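Local coordinates for protein exodeoxyribonuclease III (Neisseria meningitidis, PDB 2JC4) that probably acts as a metal-dependent 3'-5' exonuclease on double-stranded DNA, a DNA repair phosphodiesterase of the AP/ExoA family, at residues V99-V107 with W123-E134; F147-C156 with H167-F176. All blocks are in the same frame, centred on the assembly; numbering follows the deposited sequence.

Contact 1. Residues V99-V107 with W123-E134; sequences VRVINVYCV and WFAALTEFVRDE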
loop_
_atom_site.group_PDB
_atom_site.type_symbol
_atom_site.label_atom_id
_atom_site.label_comp_id
_atom_site.label_asym_id
_atom_site.label_seq_id
_atom_site.Cartn_x
_atom_site.Cartn_y
_atom_site.Cartn_z
ATOM N N VAL A 99 0.892 -17.186 -0.736
ATOM C CA VAL A 99 1.518 -15.970 -1.260
ATOM C C VAL A 99 2.077 -15.168 -0.079
ATOM O O VAL A 99 1.349 -14.928 0.894
ATOM C CB VAL A 99 0.471 -15.109 -1.989
ATOM C CG1 VAL A 99 1.093 -13.799 -2.478
ATOM C CG2 VAL A 99 -0.128 -15.902 -3.132
ATOM N N ARG A 100 3.333 -14.752 -0.169
ATOM C CA ARG A 100 3.908 -13.896 0.864
ATOM C C ARG A 100 3.430 -12.473 0.571
ATOM O O ARG A 100 3.741 -11.920 -0.497
ATOM C CB ARG A 100 5.445 -13.958 0.815
ATOM C CG ARG A 100 6.129 -13.295 1.990
ATOM C CD ARG A 100 5.713 -13.959 3.327
ATOM N NE ARG A 100 6.512 -13.447 4.431
ATOM C CZ ARG A 100 6.280 -13.692 5.721
ATOM N NH1 ARG A 100 5.263 -14.461 6.091
ATOM N NH2 ARG A 100 7.077 -13.149 6.637
ATOM N N VAL A 101 2.715 -11.884 1.535
ATOM C CA VAL A 101 2.144 -10.559 1.372
ATOM C C VAL A 101 2.915 -9.629 2.310
ATOM O O VAL A 101 2.936 -9.830 3.496
ATOM C CB VAL A 101 0.659 -10.566 1.735
ATOM C CG1 VAL A 101 0.053 -9.121 1.763
ATOM C CG2 VAL A 101 -0.101 -11.463 0.770
ATOM N N ILE A 102 3.574 -8.623 1.769
ATOM C CA ILE A 102 4.216 -7.615 2.628
ATOM C C ILE A 102 3.484 -6.276 2.458
ATOM O O ILE A 102 3.574 -5.678 1.397
ATOM C CB ILE A 102 5.748 -7.492 2.289
ATOM C CG1 ILE A 102 6.418 -8.896 2.318
ATOM C CG2 ILE A 102 6.423 -6.412 3.171
ATOM C CD1 ILE A 102 7.870 -8.915 1.793
ATOM N N ASN A 103 2.779 -5.810 3.505
ATOM C CA ASN A 103 2.004 -4.575 3.454
ATOM C C ASN A 103 2.822 -3.442 4.088
ATOM O O ASN A 103 3.303 -3.574 5.214
ATOM C CB ASN A 103 0.706 -4.795 4.239
ATOM C CG ASN A 103 -0.155 -3.545 4.365
ATOM O OD1 ASN A 103 -0.046 -2.606 3.569
ATOM N ND2 ASN A 103 -1.056 -3.551 5.361
ATOM N N VAL A 104 2.942 -2.324 3.378
ATOM C CA VAL A 104 3.716 -1.189 3.838
ATOM C C VAL A 104 2.886 0.100 3.858
ATOM O O VAL A 104 2.114 0.384 2.941
ATOM C CB VAL A 104 4.993 -0.989 2.938
ATOM C CG1 VAL A 104 6.031 -2.055 3.240
ATOM C CG2 VAL A 104 4.652 -0.932 1.369
ATOM N N TYR A 105 3.057 0.867 4.916
ATOM C CA TYR A 105 2.650 2.252 4.918
ATOM C C TYR A 105 3.971 3.040 4.994
ATOM O O TYR A 105 4.538 3.209 6.089
ATOM C CB TYR A 105 1.711 2.582 6.115
ATOM C CG TYR A 105 1.533 4.072 6.198
ATOM C CD1 TYR A 105 1.187 4.793 5.051
ATOM C CD2 TYR A 105 1.793 4.786 7.391
ATOM C CE1 TYR A 105 1.061 6.202 5.085
ATOM C CE2 TYR A 105 1.650 6.200 7.430
ATOM C CZ TYR A 105 1.311 6.881 6.263
ATOM O OH TYR A 105 1.216 8.263 6.234
ATOM N N CYS A 106 4.504 3.449 3.832
ATOM C CA CYS A 106 5.863 3.977 3.764
ATOM C C CYS A 106 5.892 5.402 4.275
ATOM O O CYS A 106 4.879 6.135 4.204
ATOM C CB CYS A 106 6.413 3.967 2.334
ATOM S SG CYS A 106 6.533 2.291 1.638
ATOM N N VAL A 107 7.064 5.802 4.738
ATOM C CA VAL A 107 7.259 7.163 5.252
ATOM C C VAL A 107 6.881 8.230 4.214
ATOM O O VAL A 107 7.401 8.242 3.095
ATOM C CB VAL A 107 8.715 7.386 5.744
ATOM C CG1 VAL A 107 8.855 8.753 6.405
ATOM C CG2 VAL A 107 9.115 6.270 6.716
ATOM N N TRP A 123 14.565 4.391 6.264
ATOM C CA TRP A 123 13.450 3.455 6.364
ATOM C C TRP A 123 13.353 2.650 5.042
ATOM O O TRP A 123 13.231 1.421 5.043
ATOM C CB TRP A 123 12.151 4.221 6.701
ATOM C CG TRP A 123 10.989 3.326 6.972
ATOM C CD1 TRP A 123 10.569 2.850 8.196
ATOM C CD2 TRP A 123 10.120 2.767 6.005
ATOM N NE1 TRP A 123 9.464 2.039 8.032
ATOM C CE2 TRP A 123 9.192 1.953 6.691
ATOM C CE3 TRP A 123 10.053 2.840 4.615
ATOM C CZ2 TRP A 123 8.203 1.236 6.031
ATOM C CZ3 TRP A 123 9.051 2.128 3.965
ATOM C CH2 TRP A 123 8.143 1.353 4.676
ATOM N N PHE A 124 13.416 3.334 3.904
ATOM C CA PHE A 124 13.418 2.598 2.627
ATOM C C PHE A 124 14.607 1.634 2.452
ATOM O O PHE A 124 14.462 0.543 1.845
ATOM C CB PHE A 124 13.304 3.567 1.449
ATOM C CG PHE A 124 11.875 3.829 1.033
ATOM C CD1 PHE A 124 11.126 4.856 1.630
ATOM C CD2 PHE A 124 11.272 3.026 0.072
ATOM C CE1 PHE A 124 9.809 5.107 1.278
ATOM C CE2 PHE A 124 9.927 3.260 -0.304
ATOM C CZ PHE A 124 9.201 4.304 0.280
ATOM N N ALA A 125 15.776 2.040 2.958
ATOM C CA ALA A 125 16.970 1.194 2.907
ATOM C C ALA A 125 16.682 -0.062 3.709
ATOM O O ALA A 125 17.040 -1.181 3.296
ATOM C CB ALA A 125 18.164 1.924 3.515
ATOM N N ALA A 126 16.063 0.122 4.874
ATOM C CA ALA A 126 15.734 -1.025 5.735
ATOM C C ALA A 126 14.666 -1.913 5.071
ATOM O O ALA A 126 14.716 -3.140 5.155
ATOM C CB ALA A 126 15.289 -0.571 7.123
ATOM N N LEU A 127 13.701 -1.296 4.408
ATOM C CA LEU A 127 12.687 -2.084 3.726
ATOM C C LEU A 127 13.308 -2.940 2.617
ATOM O O LEU A 127 12.966 -4.104 2.464
ATOM C CB LEU A 127 11.616 -1.155 3.133
ATOM C CG LEU A 127 10.523 -1.848 2.326
ATOM C CD1 LEU A 127 9.682 -2.793 3.253
ATOM C CD2 LEU A 127 9.640 -0.834 1.638
ATOM N N THR A 128 14.187 -2.336 1.830
ATOM C CA THR A 128 14.840 -3.031 0.714
ATOM C C THR A 128 15.533 -4.315 1.206
ATOM O O THR A 128 15.429 -5.385 0.587
ATOM C CB THR A 128 15.846 -2.077 0.007
ATOM O OG1 THR A 128 15.146 -0.877 -0.341
ATOM C CG2 THR A 128 16.333 -2.688 -1.277
ATOM N N GLU A 129 16.209 -4.197 2.336
ATOM C CA GLU A 129 16.936 -5.331 2.931
ATOM C C GLU A 129 15.968 -6.455 3.337
ATOM O O GLU A 129 16.192 -7.641 3.082
ATOM C CB GLU A 129 17.751 -4.825 4.136
ATOM C CG GLU A 129 19.108 -5.445 4.224
ATOM C CD GLU A 129 19.797 -5.104 5.533
ATOM O OE1 GLU A 129 19.730 -5.933 6.469
ATOM O OE2 GLU A 129 20.359 -3.995 5.622
ATOM N N PHE A 130 14.876 -6.089 3.966
ATOM C CA PHE A 130 13.912 -7.086 4.407
ATOM C C PHE A 130 13.284 -7.782 3.210
ATOM O O PHE A 130 13.189 -9.021 3.177
ATOM C CB PHE A 130 12.818 -6.396 5.214
ATOM C CG PHE A 130 11.670 -7.290 5.583
ATOM C CD1 PHE A 130 11.868 -8.397 6.415
ATOM C CD2 PHE A 130 10.382 -6.984 5.161
ATOM C CE1 PHE A 130 10.807 -9.215 6.795
ATOM C CE2 PHE A 130 9.294 -7.816 5.529
ATOM C CZ PHE A 130 9.510 -8.908 6.373
ATOM N N VAL A 131 12.826 -6.978 2.249
ATOM C CA VAL A 131 12.166 -7.520 1.035
ATOM C C VAL A 131 13.144 -8.437 0.274
ATOM O O VAL A 131 12.782 -9.561 -0.124
ATOM C CB VAL A 131 11.527 -6.421 0.128
ATOM C CG1 VAL A 131 10.896 -7.081 -1.124
ATOM C CG2 VAL A 131 10.431 -5.648 0.876
ATOM N N ARG A 132 14.380 -7.995 0.085
ATOM C CA ARG A 132 15.397 -8.829 -0.593
ATOM C C ARG A 132 15.530 -10.260 0.049
ATOM O O ARG A 132 15.599 -11.311 -0.647
ATOM C CB ARG A 132 16.744 -8.130 -0.507
ATOM C CG ARG A 132 17.882 -8.895 -1.292
ATOM C CD ARG A 132 19.273 -8.226 -1.107
ATOM N NE ARG A 132 19.321 -6.898 -1.703
ATOM C CZ ARG A 132 19.559 -5.764 -1.038
ATOM N NH1 ARG A 132 19.794 -5.774 0.276
ATOM N NH2 ARG A 132 19.579 -4.603 -1.704
ATOM N N ASP A 133 15.565 -10.276 1.374
ATOM C CA ASP A 133 15.670 -11.497 2.150
ATOM C C ASP A 133 14.417 -12.348 2.009
ATOM O O ASP A 133 14.506 -13.584 1.770
ATOM C CB ASP A 133 15.922 -11.124 3.617
ATOM C CG ASP A 133 15.937 -12.322 4.556
ATOM O OD1 ASP A 133 16.642 -13.307 4.275
ATOM O OD2 ASP A 133 15.236 -12.268 5.590
ATOM N N GLU A 134 13.253 -11.703 2.117
ATOM C CA GLU A 134 11.973 -12.403 1.995
ATOM C C GLU A 134 11.844 -13.062 0.626
ATOM O O GLU A 134 11.371 -14.197 0.524
ATOM C CB GLU A 134 10.791 -11.451 2.255
ATOM C CG GLU A 134 10.630 -10.999 3.699
ATOM C CD GLU A 134 9.965 -12.059 4.541
ATOM O OE1 GLU A 134 8.865 -12.491 4.181
ATOM O OE2 GLU A 134 10.549 -12.472 5.548
#
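Arg100 and Glu134 meet because both side chains fold over. Arg100 sets CG opposite the backbone N (chi1 -170°) and then bends at chi2, while Glu134 bends at chi2 as well (-79°). The bends bring Glu134 OE1 to the edge of the guanidinium, near its plane. NE gives it a short hydrogen bond, 2.6 Å from Arg100 NE to Glu134 OE1, and Arg100 NH2 adds a weak one. Glu134 OE2 has a second cationic partner in Arg137, and Arg100 NH1 bonds to Asp75 O and Thr95 OG1.

Next to this salt bridge the contact turns apolar. Ile102 CD1 lies 3.9 Å from Glu134 CB, and Ile102 CG2 reaches the edge of the Phe130 ring. Val104 CG1 packs on Leu127 CD1 at 3.7 Å. At the far end Val107 CG2 sits over one face of the Trp123 indole, 3.8 Å from the centroid of its five-membered ring, a CH-pi contact. Cys106 SG comes obliquely to Trp123 CZ3 (3.4 Å). Cys106 CB lies 3.5 Å from Phe124 CZ, so the cysteine touches both aromatic rings.

Strand 99-105 and helix 115-135 are the first two elements of a beta-alpha-beta unit completed by strand 141-144. The short segments run antiparallel, at 174°, with their axes 10.9 Å apart. Tyr105, a predicted active-site residue, has its CB directed away from the helix. The buried Arg100 charge is thus paired at one end of an otherwise apolar interface, which probably helps both Arg100 and Glu134 stay ionised.

Contact 2. Residues F147-C156 with H167-F176; sequences FNIAPADADC and HCSSVERQWF. With ACT (acetate ion), chain F.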
loop_
_atom_site.group_PDB
_atom_site.type_symbol
_atom_site.label_atom_id
_atom_site.label_comp_id
_atom_site.label_asym_id
_atom_site.label_seq_id
_atom_site.Cartn_x
_atom_site.Cartn_y
_atom_site.Cartn_z
ATOM N N PHE A 147 3.274 3.788 -0.967
ATOM C CA PHE A 147 4.709 3.960 -1.030
ATOM C C PHE A 147 5.055 5.436 -0.885
ATOM O O PHE A 147 6.196 5.740 -0.619
ATOM C CB PHE A 147 5.305 3.406 -2.344
ATOM C CG PHE A 147 5.297 1.917 -2.417
ATOM C CD1 PHE A 147 4.105 1.247 -2.733
ATOM C CD2 PHE A 147 6.471 1.170 -2.172
ATOM C CE1 PHE A 147 4.048 -0.144 -2.774
ATOM C CE2 PHE A 147 6.424 -0.237 -2.232
ATOM C CZ PHE A 147 5.201 -0.885 -2.551
ATOM N N ASN A 148 4.066 6.330 -1.008
ATOM C CA ASN A 148 4.343 7.771 -0.920
ATOM C C ASN A 148 5.432 8.198 -1.893
ATOM O O ASN A 148 6.160 9.140 -1.648
ATOM C CB ASN A 148 4.716 8.167 0.522
ATOM C CG ASN A 148 3.508 8.571 1.332
ATOM O OD1 ASN A 148 2.724 9.457 0.908
ATOM N ND2 ASN A 148 3.326 7.939 2.487
ATOM N N ILE A 149 5.501 7.482 -3.018
ATOM C CA ILE A 149 6.413 7.798 -4.109
ATOM C C ILE A 149 5.651 7.543 -5.413
ATOM O O ILE A 149 5.019 6.462 -5.621
ATOM C CB ILE A 149 7.729 6.963 -4.086
ATOM C CG1 ILE A 149 8.562 7.237 -2.817
ATOM C CG2 ILE A 149 8.577 7.235 -5.414
ATOM C CD1 ILE A 149 9.716 6.239 -2.666
ATOM N N ALA A 150 5.739 8.549 -6.284
ATOM C CA ALA A 150 5.161 8.547 -7.617
ATOM C C ALA A 150 6.293 8.221 -8.599
ATOM O O ALA A 150 7.197 9.030 -8.808
ATOM C CB ALA A 150 4.563 9.918 -7.903
ATOM N N PRO A 151 6.287 7.005 -9.157
ATOM C CA PRO A 151 7.479 6.519 -9.868
ATOM C C PRO A 151 8.008 7.339 -11.051
ATOM O O PRO A 151 9.225 7.354 -11.254
ATOM C CB PRO A 151 7.054 5.122 -10.335
ATOM C CG PRO A 151 6.091 4.666 -9.259
ATOM C CD PRO A 151 5.256 5.957 -9.069
ATOM N N ALA A 152 7.133 7.981 -11.828
ATOM C CA ALA A 152 7.588 8.786 -12.999
ATOM C C ALA A 152 6.664 9.979 -13.172
ATOM O O ALA A 152 5.656 10.084 -12.456
ATOM C CB ALA A 152 7.616 7.916 -14.243
ATOM N N ASP A 153 6.952 10.891 -14.105
ATOM C CA ASP A 153 6.090 12.102 -14.207
ATOM C C ASP A 153 4.634 11.850 -14.632
ATOM O O ASP A 153 3.750 12.618 -14.293
ATOM C CB ASP A 153 6.755 13.199 -15.053
ATOM C CG ASP A 153 7.766 14.037 -14.249
ATOM O OD1 ASP A 153 7.765 14.030 -12.986
ATOM O OD2 ASP A 153 8.533 14.739 -14.906
ATOM N N ALA A 154 4.363 10.750 -15.324
ATOM C CA ALA A 154 2.966 10.377 -15.609
ATOM C C ALA A 154 2.139 10.139 -14.323
ATOM O O ALA A 154 0.902 10.113 -14.369
ATOM C CB ALA A 154 2.916 9.151 -16.517
ATOM N N ASP A 155 2.832 9.978 -13.193
ATOM C CA ASP A 155 2.242 9.670 -11.873
ATOM C C ASP A 155 2.073 10.906 -10.989
ATOM O O ASP A 155 1.629 10.806 -9.867
ATOM C CB ASP A 155 3.138 8.648 -11.153
ATOM C CG ASP A 155 3.323 7.392 -11.988
ATOM O OD1 ASP A 155 2.313 6.927 -12.568
ATOM O OD2 ASP A 155 4.439 6.860 -12.075
ATOM N N CYS A 156 2.489 12.076 -11.482
ATOM C CA CYS A 156 2.317 13.354 -10.752
ATOM C C CYS A 156 1.587 14.349 -11.670
ATOM O O CYS A 156 2.134 14.704 -12.712
ATOM C CB CYS A 156 3.689 13.911 -10.347
ATOM S SG CYS A 156 4.709 12.811 -9.315
ATOM N N HIS A 167 7.332 13.222 -2.866
ATOM C CA HIS A 167 6.657 12.185 -3.652
ATOM C C HIS A 167 7.170 11.989 -5.063
ATOM O O HIS A 167 7.129 10.870 -5.567
ATOM C CB HIS A 167 5.115 12.318 -3.690
ATOM C CG HIS A 167 4.481 12.468 -2.349
ATOM N ND1 HIS A 167 4.767 11.630 -1.288
ATOM C CD2 HIS A 167 3.595 13.387 -1.881
ATOM C CE1 HIS A 167 4.071 12.016 -0.231
ATOM N NE2 HIS A 167 3.345 13.072 -0.565
ATOM N N CYS A 168 7.630 13.070 -5.693
ATOM C CA CYS A 168 8.013 13.050 -7.109
ATOM C C CYS A 168 9.490 13.364 -7.400
ATOM O O CYS A 168 9.847 13.641 -8.557
ATOM C CB CYS A 168 7.137 14.055 -7.869
ATOM S SG CYS A 168 5.379 13.759 -7.644
ATOM N N SER A 169 10.334 13.347 -6.373
ATOM C CA SER A 169 11.762 13.663 -6.558
ATOM C C SER A 169 12.552 12.522 -7.191
ATOM O O SER A 169 12.200 11.323 -7.077
ATOM C CB SER A 169 12.436 14.099 -5.230
ATOM O OG SER A 169 12.620 12.985 -4.357
ATOM N N SER A 170 13.620 12.898 -7.874
ATOM C CA SER A 170 14.547 11.940 -8.481
ATOM C C SER A 170 15.096 10.939 -7.459
ATOM O O SER A 170 15.161 9.713 -7.720
ATOM C CB SER A 170 15.669 12.694 -9.212
ATOM O OG SER A 170 16.439 13.513 -8.316
ATOM N N VAL A 171 15.447 11.415 -6.275
ATOM C CA VAL A 171 15.991 10.472 -5.285
ATOM C C VAL A 171 14.932 9.477 -4.764
ATOM O O VAL A 171 15.217 8.291 -4.618
ATOM C CB VAL A 171 16.758 11.179 -4.133
ATOM C CG1 VAL A 171 15.828 12.079 -3.294
ATOM C CG2 VAL A 171 17.514 10.154 -3.292
ATOM N N GLU A 172 13.728 9.964 -4.482
ATOM C CA GLU A 172 12.616 9.069 -4.095
ATOM C C GLU A 172 12.367 8.056 -5.188
ATOM O O GLU A 172 12.162 6.856 -4.919
ATOM C CB GLU A 172 11.346 9.877 -3.848
ATOM C CG GLU A 172 11.310 10.572 -2.479
ATOM C CD GLU A 172 10.191 11.628 -2.407
ATOM O OE1 GLU A 172 10.272 12.618 -3.151
ATOM O OE2 GLU A 172 9.228 11.464 -1.630
ATOM N N ARG A 173 12.424 8.512 -6.439
ATOM C CA ARG A 173 12.219 7.579 -7.555
ATOM C C ARG A 173 13.320 6.515 -7.608
ATOM O O ARG A 173 13.056 5.343 -7.906
ATOM C CB ARG A 173 12.043 8.345 -8.866
ATOM C CG ARG A 173 10.729 9.072 -8.884
ATOM C CD ARG A 173 10.618 10.042 -10.033
ATOM N NE ARG A 173 9.223 10.529 -10.093
ATOM C CZ ARG A 173 8.833 11.571 -10.813
ATOM N NH1 ARG A 173 9.725 12.245 -11.550
ATOM N NH2 ARG A 173 7.545 11.920 -10.832
ATOM N N GLN A 174 14.531 6.899 -7.205
ATOM C CA GLN A 174 15.599 5.905 -7.055
ATOM C C GLN A 174 15.326 4.875 -5.961
ATOM O O GLN A 174 15.612 3.690 -6.163
ATOM C CB GLN A 174 16.969 6.546 -6.843
ATOM C CG GLN A 174 18.141 5.501 -6.993
ATOM C CD GLN A 174 18.090 4.739 -8.328
ATOM O OE1 GLN A 174 18.179 5.328 -9.423
ATOM N NE2 GLN A 174 17.958 3.427 -8.244
ATOM N N TRP A 175 14.756 5.302 -4.832
ATOM C CA TRP A 175 14.377 4.354 -3.774
ATOM C C TRP A 175 13.317 3.377 -4.257
ATOM O O TRP A 175 13.405 2.189 -3.955
ATOM C CB TRP A 175 13.903 5.060 -2.496
ATOM C CG TRP A 175 14.913 6.046 -1.981
ATOM C CD1 TRP A 175 16.270 6.049 -2.214
ATOM C CD2 TRP A 175 14.641 7.190 -1.149
ATOM N NE1 TRP A 175 16.847 7.143 -1.596
ATOM C CE2 TRP A 175 15.867 7.855 -0.940
ATOM C CE3 TRP A 175 13.472 7.732 -0.601
ATOM C CZ2 TRP A 175 15.957 9.025 -0.188
ATOM C CZ3 TRP A 175 13.559 8.912 0.142
ATOM C CH2 TRP A 175 14.797 9.532 0.345
ATOM N N PHE A 176 12.364 3.854 -5.046
ATOM C CA PHE A 176 11.361 2.985 -5.628
ATOM C C PHE A 176 12.028 2.014 -6.616
ATOM O O PHE A 176 11.728 0.810 -6.624
ATOM C CB PHE A 176 10.242 3.809 -6.296
ATOM C CG PHE A 176 9.142 2.956 -6.905
ATOM C CD1 PHE A 176 8.163 2.374 -6.090
ATOM C CD2 PHE A 176 9.106 2.712 -8.275
ATOM C CE1 PHE A 176 7.156 1.587 -6.640
ATOM C CE2 PHE A 176 8.085 1.918 -8.826
ATOM C CZ PHE A 176 7.112 1.380 -8.005
HETATM C C ACT F . 0.193 12.913 0.886
HETATM O O ACT F . 1.143 13.723 0.933
HETATM O OXT ACT F . -0.651 12.948 1.819
HETATM C CH3 ACT F . 0.143 11.968 -0.259
HETATM O O HOH W 1 10.713 5.224 -10.260
#
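The backbones come closest at Ile149 and His167, with CA atoms 4.4 Å apart, and Ala150 N donates a nearly straight hydrogen bond to His167 O (2.8 Å, 177°). His167 ND1 bonds to Asn148 O at 2.9 Å; the acceptor lies in the ring plane, but the donor stands above the carbonyl plane. This carbonyl also accepts from Lys120. The His167 ring lies alongside the Asn148 amide, the two planes 17° apart. His167 NE2 donates to an acetate, probably from the crystallisation liquor. Asn148 ND2 bonds to Cys106 O. Asn148 is a predicted transition-state stabiliser and metal ligand.

Arg173 runs extended from CG to NE, which carries its guanidinium across to the 147-156 loop. There Arg173 NE donates to Ala150 O (2.8 Å), which lies in the guanidinium plane. NH1 and NH2 both grip Asp153 OD1 end-on, from the same face of the carboxylate, whose plane is turned 69° from the guanidinium. The carbonyl carbon of Ala152 lies over one face of the guanidinium and Cys168 O over the other.

In the conformer described, a disulfide joins Cys156 SG to Cys168 SG (2.0 Å) and closes this loop of the DNase I-like fold onto the start of helix 170-180. Ser169 and Glu172 form a capping box there: Ser169 OG accepts from Glu172 N, Ser169 N returns a weak bond to Glu172 OE1, and Ser169 OG also donates to that oxygen. Glu172 OE2 takes the His167 N-H and pairs with Lys120.

Ile149 CD1 rests 3.4 Å from Glu172 O. Further along the helix, Ile149 CG2 packs on Phe176 CB. Pro151 CG lies over one face of the Phe176 ring, 3.7 Å from its centroid. The edge of that ring points at the face of Phe147, a T-shaped pair.

From the N terminus, strand 99-105 comes first. Contact 1 closes the loop that leads from it into helix 115-135. The chain then passes through strand 141-144, beside strand 99-105, and enters the 147-156 loop. Contact 2 closes a second loop, between that segment and the start of helix 170-180. The two closures follow in series and neither nest nor cross. They touch in space: the Asn148 amide meets the end of the 99-107 segment, and Phe124 CZ packs on Ile149 CD1. Helix 115-135, the sheet face it covers and the disulfide-bearing loop therefore meet near the predicted active-site residues Tyr105 and Asn148.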